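Local coordinates for uncharacterized protein (Shewanella oneidensis, PDB 2RB6) that is of unknown function but is probably a membrane-attached bacterial lipoprotein carrying a small SH3-like beta domain, at residues I6-D11 and V47-E52; M14-S19 and Y33-R38. All coordinates share one frame; numbering follows the deposited sequence.

Interaction 1 of 2, residues I6-D11 and V47-E52; sequences IMSTKD and VTQIIE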
loop_
_atom_site.group_PDB
_atom_site.type_symbol
_atom_site.label_atom_id
_atom_site.label_comp_id
_atom_site.label_asym_id
_atom_site.label_seq_id
_atom_site.Cartn_x
_atom_site.Cartn_y
_atom_site.Cartn_z
ATOM N N ILE A 6 -3.498 -3.703 -1.472
ATOM C CA ILE A 6 -4.502 -2.669 -1.380
ATOM C C ILE A 6 -4.464 -2.097 0.030
ATOM O O ILE A 6 -4.410 -2.844 1.014
ATOM C CB ILE A 6 -5.908 -3.242 -1.655
ATOM C CG1 ILE A 6 -6.045 -3.613 -3.129
ATOM C CG2 ILE A 6 -6.965 -2.247 -1.241
ATOM C CD1 ILE A 6 -7.373 -4.261 -3.467
HETATM N N MSE A 7 -4.476 -0.769 0.109
HETATM C CA MSE A 7 -4.463 -0.068 1.380
HETATM C C MSE A 7 -5.763 0.713 1.513
HETATM O O MSE A 7 -6.214 1.376 0.568
HETATM C CB MSE A 7 -3.299 0.912 1.433
HETATM C CG MSE A 7 -1.971 0.308 1.043
HETATM SE SE MSE A 7 -0.540 1.626 1.053
HETATM C CE MSE A 7 -0.337 1.726 2.985
ATOM N N SER A 8 -6.363 0.628 2.693
ATOM C CA SER A 8 -7.599 1.339 2.969
ATOM C C SER A 8 -7.303 2.525 3.869
ATOM O O SER A 8 -6.643 2.389 4.899
ATOM C CB SER A 8 -8.621 0.403 3.622
ATOM O OG SER A 8 -9.188 -0.472 2.658
ATOM N N THR A 9 -7.790 3.690 3.454
ATOM C CA THR A 9 -7.589 4.940 4.182
ATOM C C THR A 9 -8.759 5.241 5.105
ATOM O O THR A 9 -9.915 4.986 4.769
ATOM C CB THR A 9 -7.424 6.121 3.206
ATOM O OG1 THR A 9 -6.282 5.892 2.373
ATOM C CG2 THR A 9 -7.243 7.430 3.962
ATOM N N LYS A 10 -8.444 5.795 6.267
ATOM C CA LYS A 10 -9.452 6.140 7.261
ATOM C C LYS A 10 -10.599 6.971 6.685
ATOM O O LYS A 10 -11.750 6.836 7.114
ATOM C CB LYS A 10 -8.804 6.912 8.408
ATOM C CG LYS A 10 -9.567 6.818 9.712
ATOM C CD LYS A 10 -8.812 7.496 10.848
ATOM C CE LYS A 10 -9.430 7.140 12.192
ATOM N NZ LYS A 10 -10.887 7.452 12.254
ATOM N N ASP A 11 -10.291 7.830 5.716
ATOM C CA ASP A 11 -11.314 8.674 5.115
ATOM C C ASP A 11 -12.257 7.894 4.194
ATOM O O ASP A 11 -13.246 8.439 3.700
ATOM C CB ASP A 11 -10.666 9.845 4.366
ATOM C CG ASP A 11 -9.827 9.402 3.188
ATOM O OD1 ASP A 11 -9.022 10.222 2.693
ATOM O OD2 ASP A 11 -9.977 8.248 2.744
ATOM N N VAL A 47 -3.766 5.022 7.276
ATOM C CA VAL A 47 -4.033 3.661 6.814
ATOM C C VAL A 47 -4.690 2.780 7.880
ATOM O O VAL A 47 -4.142 2.590 8.960
ATOM C CB VAL A 47 -2.718 2.999 6.338
ATOM C CG1 VAL A 47 -2.975 1.566 5.874
ATOM C CG2 VAL A 47 -2.109 3.826 5.221
ATOM N N THR A 48 -5.868 2.245 7.574
ATOM C CA THR A 48 -6.556 1.382 8.527
ATOM C C THR A 48 -6.110 -0.079 8.415
ATOM O O THR A 48 -6.060 -0.800 9.415
ATOM C CB THR A 48 -8.101 1.450 8.358
ATOM O OG1 THR A 48 -8.465 1.066 7.027
ATOM C CG2 THR A 48 -8.614 2.862 8.640
ATOM N N GLN A 49 -5.754 -0.511 7.210
ATOM C CA GLN A 49 -5.334 -1.893 7.003
ATOM C C GLN A 49 -4.547 -2.089 5.707
ATOM O O GLN A 49 -4.671 -1.301 4.765
ATOM C CB GLN A 49 -6.580 -2.792 6.971
ATOM C CG GLN A 49 -7.631 -2.298 5.973
ATOM C CD GLN A 49 -8.942 -3.071 6.026
ATOM O OE1 GLN A 49 -9.282 -3.689 7.040
ATOM N NE2 GLN A 49 -9.700 -3.015 4.935
ATOM N N ILE A 50 -3.734 -3.139 5.662
ATOM C CA ILE A 50 -2.986 -3.463 4.456
ATOM C C ILE A 50 -3.417 -4.867 4.030
ATOM O O ILE A 50 -3.255 -5.829 4.781
ATOM C CB ILE A 50 -1.471 -3.414 4.699
ATOM C CG1 ILE A 50 -1.055 -1.968 4.993
ATOM C CG2 ILE A 50 -0.730 -3.967 3.472
ATOM C CD1 ILE A 50 0.382 -1.806 5.442
ATOM N N ILE A 51 -3.974 -4.974 2.825
ATOM C CA ILE A 51 -4.482 -6.251 2.336
ATOM C C ILE A 51 -3.686 -6.958 1.249
ATOM O O ILE A 51 -3.442 -6.409 0.172
ATOM C CB ILE A 51 -5.925 -6.099 1.815
ATOM C CG1 ILE A 51 -6.770 -5.349 2.845
ATOM C CG2 ILE A 51 -6.526 -7.473 1.545
ATOM C CD1 ILE A 51 -8.115 -4.908 2.333
ATOM N N GLU A 52 -3.299 -8.195 1.533
ATOM C CA GLU A 52 -2.568 -8.970 0.549
ATOM C C GLU A 52 -3.466 -10.006 -0.135
ATOM O O GLU A 52 -4.104 -10.828 0.519
ATOM C CB GLU A 52 -1.393 -9.692 1.186
ATOM C CG GLU A 52 -0.737 -10.623 0.207
ATOM C CD GLU A 52 0.346 -11.457 0.823
ATOM O OE1 GLU A 52 0.223 -11.820 2.008
ATOM O OE2 GLU A 52 1.316 -11.772 0.113
#
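Ser8 meets Thr48 and Gln49 at the irregular part of this antiparallel strand pair. Its carbonyl is the main grip: Thr48 N donates to Ser8 O at 2.8 Å. Thr48 OG1 sits 3.1 Å from the same Ser8 O, though where its proton goes is not settled. This hydroxyl stands between the backbone N and the carbonyl carbon of its own residue (chi1 59°), and that places it beside the strand partner. The other Thr48 branch, CG2, rests 3.7 Å from Lys10 CA. On the opposite face of the strand pair from Met7, Gln49 NE2 makes a weak 3.5 Å hydrogen bond to Ser8 OG, while Gln49 CG lies alongside Ser8 CB.

Ile6 pairs with Ile51 in regular fashion. Ile51 N donates to Ile6 O at 2.8 Å, and Ile6 N returns a longer bond to Ile51 O. Their side chains lie on the same face as Ser8 but only skirt each other.

Met7, a selenomethionine, points to the other face. Its chain bends at chi3 (76°) and carries CE across to Val47 CG2, 3.5 Å away. Ile50 CG1 lies a little farther off, 4.3 Å from Met7 CE. Met7 CE thus meets Val47 and, more loosely, Ile50 on the inner side, where Tyr30, Tyr32 and Ile42 of the second sheet also touch Met7.

The pairing slips by one residue near Thr48. Thr9 pairs with Val47, while Thr48 and Gln49 together stand opposite Ser8. With the helix-like backbone of Thr48 this is a beta bulge. Pairing of the first and last strands is a feature of small SH3-like barrels, in keeping with the family of this domain.

Interaction 2 of 2, residues M14-S19 and Y33-R38; sequences MITSDS and YDEDGR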
loop_
_atom_site.group_PDB
_atom_site.type_symbol
_atom_site.label_atom_id
_atom_site.label_comp_id
_atom_site.label_asym_id
_atom_site.label_seq_id
_atom_site.Cartn_x
_atom_site.Cartn_y
_atom_site.Cartn_z
HETATM N N MSE A 14 -9.341 4.027 -1.048
HETATM C CA MSE A 14 -8.689 2.740 -1.252
HETATM C C MSE A 14 -7.536 2.962 -2.235
HETATM O O MSE A 14 -7.645 3.782 -3.147
HETATM C CB MSE A 14 -9.724 1.751 -1.807
HETATM C CG MSE A 14 -9.262 0.314 -2.007
HETATM SE SE MSE A 14 -8.915 -0.103 -3.870
HETATM C CE MSE A 14 -10.654 0.348 -4.616
ATOM N N ILE A 15 -6.425 2.257 -2.033
ATOM C CA ILE A 15 -5.258 2.399 -2.911
ATOM C C ILE A 15 -4.608 1.043 -3.222
ATOM O O ILE A 15 -4.405 0.215 -2.329
ATOM C CB ILE A 15 -4.205 3.342 -2.271
ATOM C CG1 ILE A 15 -4.816 4.728 -2.068
ATOM C CG2 ILE A 15 -2.982 3.457 -3.164
ATOM C CD1 ILE A 15 -3.927 5.683 -1.292
ATOM N N THR A 16 -4.286 0.823 -4.495
ATOM C CA THR A 16 -3.661 -0.428 -4.917
ATOM C C THR A 16 -2.154 -0.275 -5.156
ATOM O O THR A 16 -1.655 0.833 -5.326
ATOM C CB THR A 16 -4.316 -0.973 -6.213
ATOM O OG1 THR A 16 -4.048 -0.084 -7.307
ATOM C CG2 THR A 16 -5.818 -1.098 -6.033
ATOM N N SER A 17 -1.445 -1.401 -5.159
ATOM C CA SER A 17 0.003 -1.445 -5.372
ATOM C C SER A 17 0.429 -2.884 -5.684
ATOM O O SER A 17 -0.145 -3.833 -5.150
ATOM C CB SER A 17 0.736 -0.956 -4.118
ATOM O OG SER A 17 2.139 -1.051 -4.284
ATOM N N ASP A 18 1.432 -3.056 -6.541
ATOM C CA ASP A 18 1.877 -4.414 -6.873
ATOM C C ASP A 18 3.028 -4.893 -5.980
ATOM O O ASP A 18 3.488 -6.030 -6.106
ATOM C CB ASP A 18 2.259 -4.517 -8.361
ATOM C CG ASP A 18 1.042 -4.401 -9.293
ATOM O OD1 ASP A 18 0.103 -5.228 -9.185
ATOM O OD2 ASP A 18 1.028 -3.481 -10.140
ATOM N N SER A 19 3.476 -4.023 -5.074
ATOM C CA SER A 19 4.547 -4.350 -4.126
ATOM C C SER A 19 4.058 -4.087 -2.713
ATOM O O SER A 19 3.219 -3.218 -2.482
ATOM C CB SER A 19 5.793 -3.485 -4.348
ATOM O OG SER A 19 6.345 -3.659 -5.639
ATOM N N TYR A 33 4.419 1.646 -4.505
ATOM C CA TYR A 33 4.520 2.025 -5.916
ATOM C C TYR A 33 3.163 2.106 -6.586
ATOM O O TYR A 33 2.329 1.223 -6.428
ATOM C CB TYR A 33 5.411 1.043 -6.688
ATOM C CG TYR A 33 6.855 1.117 -6.291
ATOM C CD1 TYR A 33 7.294 0.551 -5.091
ATOM C CD2 TYR A 33 7.779 1.794 -7.082
ATOM C CE1 TYR A 33 8.618 0.662 -4.685
ATOM C CE2 TYR A 33 9.105 1.911 -6.687
ATOM C CZ TYR A 33 9.519 1.342 -5.483
ATOM O OH TYR A 33 10.830 1.467 -5.069
ATOM N N ASP A 34 2.960 3.176 -7.347
ATOM C CA ASP A 34 1.700 3.387 -8.040
ATOM C C ASP A 34 1.686 2.746 -9.429
ATOM O O ASP A 34 2.731 2.416 -9.999
ATOM C CB ASP A 34 1.419 4.887 -8.168
ATOM C CG ASP A 34 2.210 5.538 -9.292
ATOM O OD1 ASP A 34 3.442 5.345 -9.351
ATOM O OD2 ASP A 34 1.597 6.254 -10.114
ATOM N N GLU A 35 0.481 2.578 -9.959
ATOM C CA GLU A 35 0.269 1.990 -11.276
ATOM C C GLU A 35 0.978 2.851 -12.316
ATOM O O GLU A 35 0.762 4.061 -12.365
ATOM C CB GLU A 35 -1.233 1.952 -11.585
ATOM C CG GLU A 35 -2.151 1.827 -10.356
ATOM C CD GLU A 35 -2.190 3.091 -9.487
ATOM O OE1 GLU A 35 -2.495 4.182 -10.025
ATOM O OE2 GLU A 35 -1.929 2.992 -8.264
ATOM N N ASP A 36 1.814 2.238 -13.152
ATOM C CA ASP A 36 2.535 2.994 -14.178
ATOM C C ASP A 36 3.230 4.189 -13.540
ATOM O O ASP A 36 2.929 5.336 -13.881
ATOM C CB ASP A 36 1.573 3.524 -15.258
ATOM C CG ASP A 36 1.083 2.443 -16.203
ATOM O OD1 ASP A 36 1.918 1.852 -16.917
ATOM O OD2 ASP A 36 -0.144 2.192 -16.237
ATOM N N GLY A 37 4.150 3.940 -12.614
ATOM C CA GLY A 37 4.814 5.066 -11.991
ATOM C C GLY A 37 5.847 4.795 -10.919
ATOM O O GLY A 37 6.256 3.652 -10.681
ATOM N N ARG A 38 6.262 5.882 -10.271
ATOM C CA ARG A 38 7.264 5.832 -9.217
ATOM C C ARG A 38 6.603 5.593 -7.870
ATOM O O ARG A 38 5.412 5.289 -7.784
ATOM C CB ARG A 38 8.059 7.150 -9.162
ATOM C CG ARG A 38 9.383 7.047 -8.393
ATOM C CD ARG A 38 9.927 8.407 -7.929
ATOM N NE ARG A 38 9.101 9.012 -6.877
ATOM C CZ ARG A 38 9.447 10.088 -6.167
ATOM N NH1 ARG A 38 10.610 10.697 -6.379
ATOM N NH2 ARG A 38 8.620 10.562 -5.243
HETATM O O HOH W 1 4.626 -0.979 -2.813
#
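Ser17 lays its hydroxyl beside the backbone of Tyr33. Ser17 OG lies 3.1 Å from Tyr33 O and can donate a hydrogen bond to it, but the bond is not certain, because that proton may go to another acceptor instead. The torsion turns OG anti to the backbone N (chi1 177°), which directs it across the gap between the strand 14-17 and the end of strand 29-33. Ser17 CB follows, packed against the same carbonyl oxygen.

One water completes the join. It is 2.9 Å from Ser17 OG and accepts a hydrogen bond from Tyr33 N at 3.1 Å. It also donates a weak bond to Ser19 O. The water therefore touches both segments, and lies in the plane of the Tyr33 ring, at its edge. Ser19 OG approaches that ring obliquely, 4.4 Å from Tyr33 CD1. It is a loose contact.

Farther along the loop, Glu35 bends at chi2 (70°) and brings its carboxylate back to Thr16. The two side chains cross at about a right angle. Glu35 OE2 is 3.9 Å from Thr16 OG1, a loose approach with no hydrogen bond, and 3.7 Å from Thr16 O, another acceptor. The loop itself is drawn together by a backbone bond from Asp34 N to Arg38 O, 3.3 Å long. On the other side of its strand, Ser17 is joined by backbone bonds to Tyr5.

The contact is thus polar and partly water-mediated, with little apolar packing. Nearly all the gripping falls on the Ser17 hydroxyl and the backbone of Tyr33. The carboxylate of Glu35, near a carbonyl oxygen, probably adds little attraction. Such chemistry implies a light seam between an outer strand of one sheet and the end of the middle strand of the other, with the loop that follows it.

From the N terminus the chain runs through strand 4-9 and turns into strand 14-17, its neighbour in the sheet. It then crosses to the second sheet, strands 22-24, 29-33 and 39-43. Interaction 2 closes a loop here, from 14-19 to 33-38. Interaction 1 closes the larger loop when strand 47-53 returns to strand 4-9, so the smaller loop lies wholly within the larger. The contacts meet along strand 4-9, where Met7 N probably bonds to Ile15 O and Ile6 packs on Met14 and Thr16. Interaction 1 joins the first and last strands within the first sheet, and interaction 2 ties that sheet to the second.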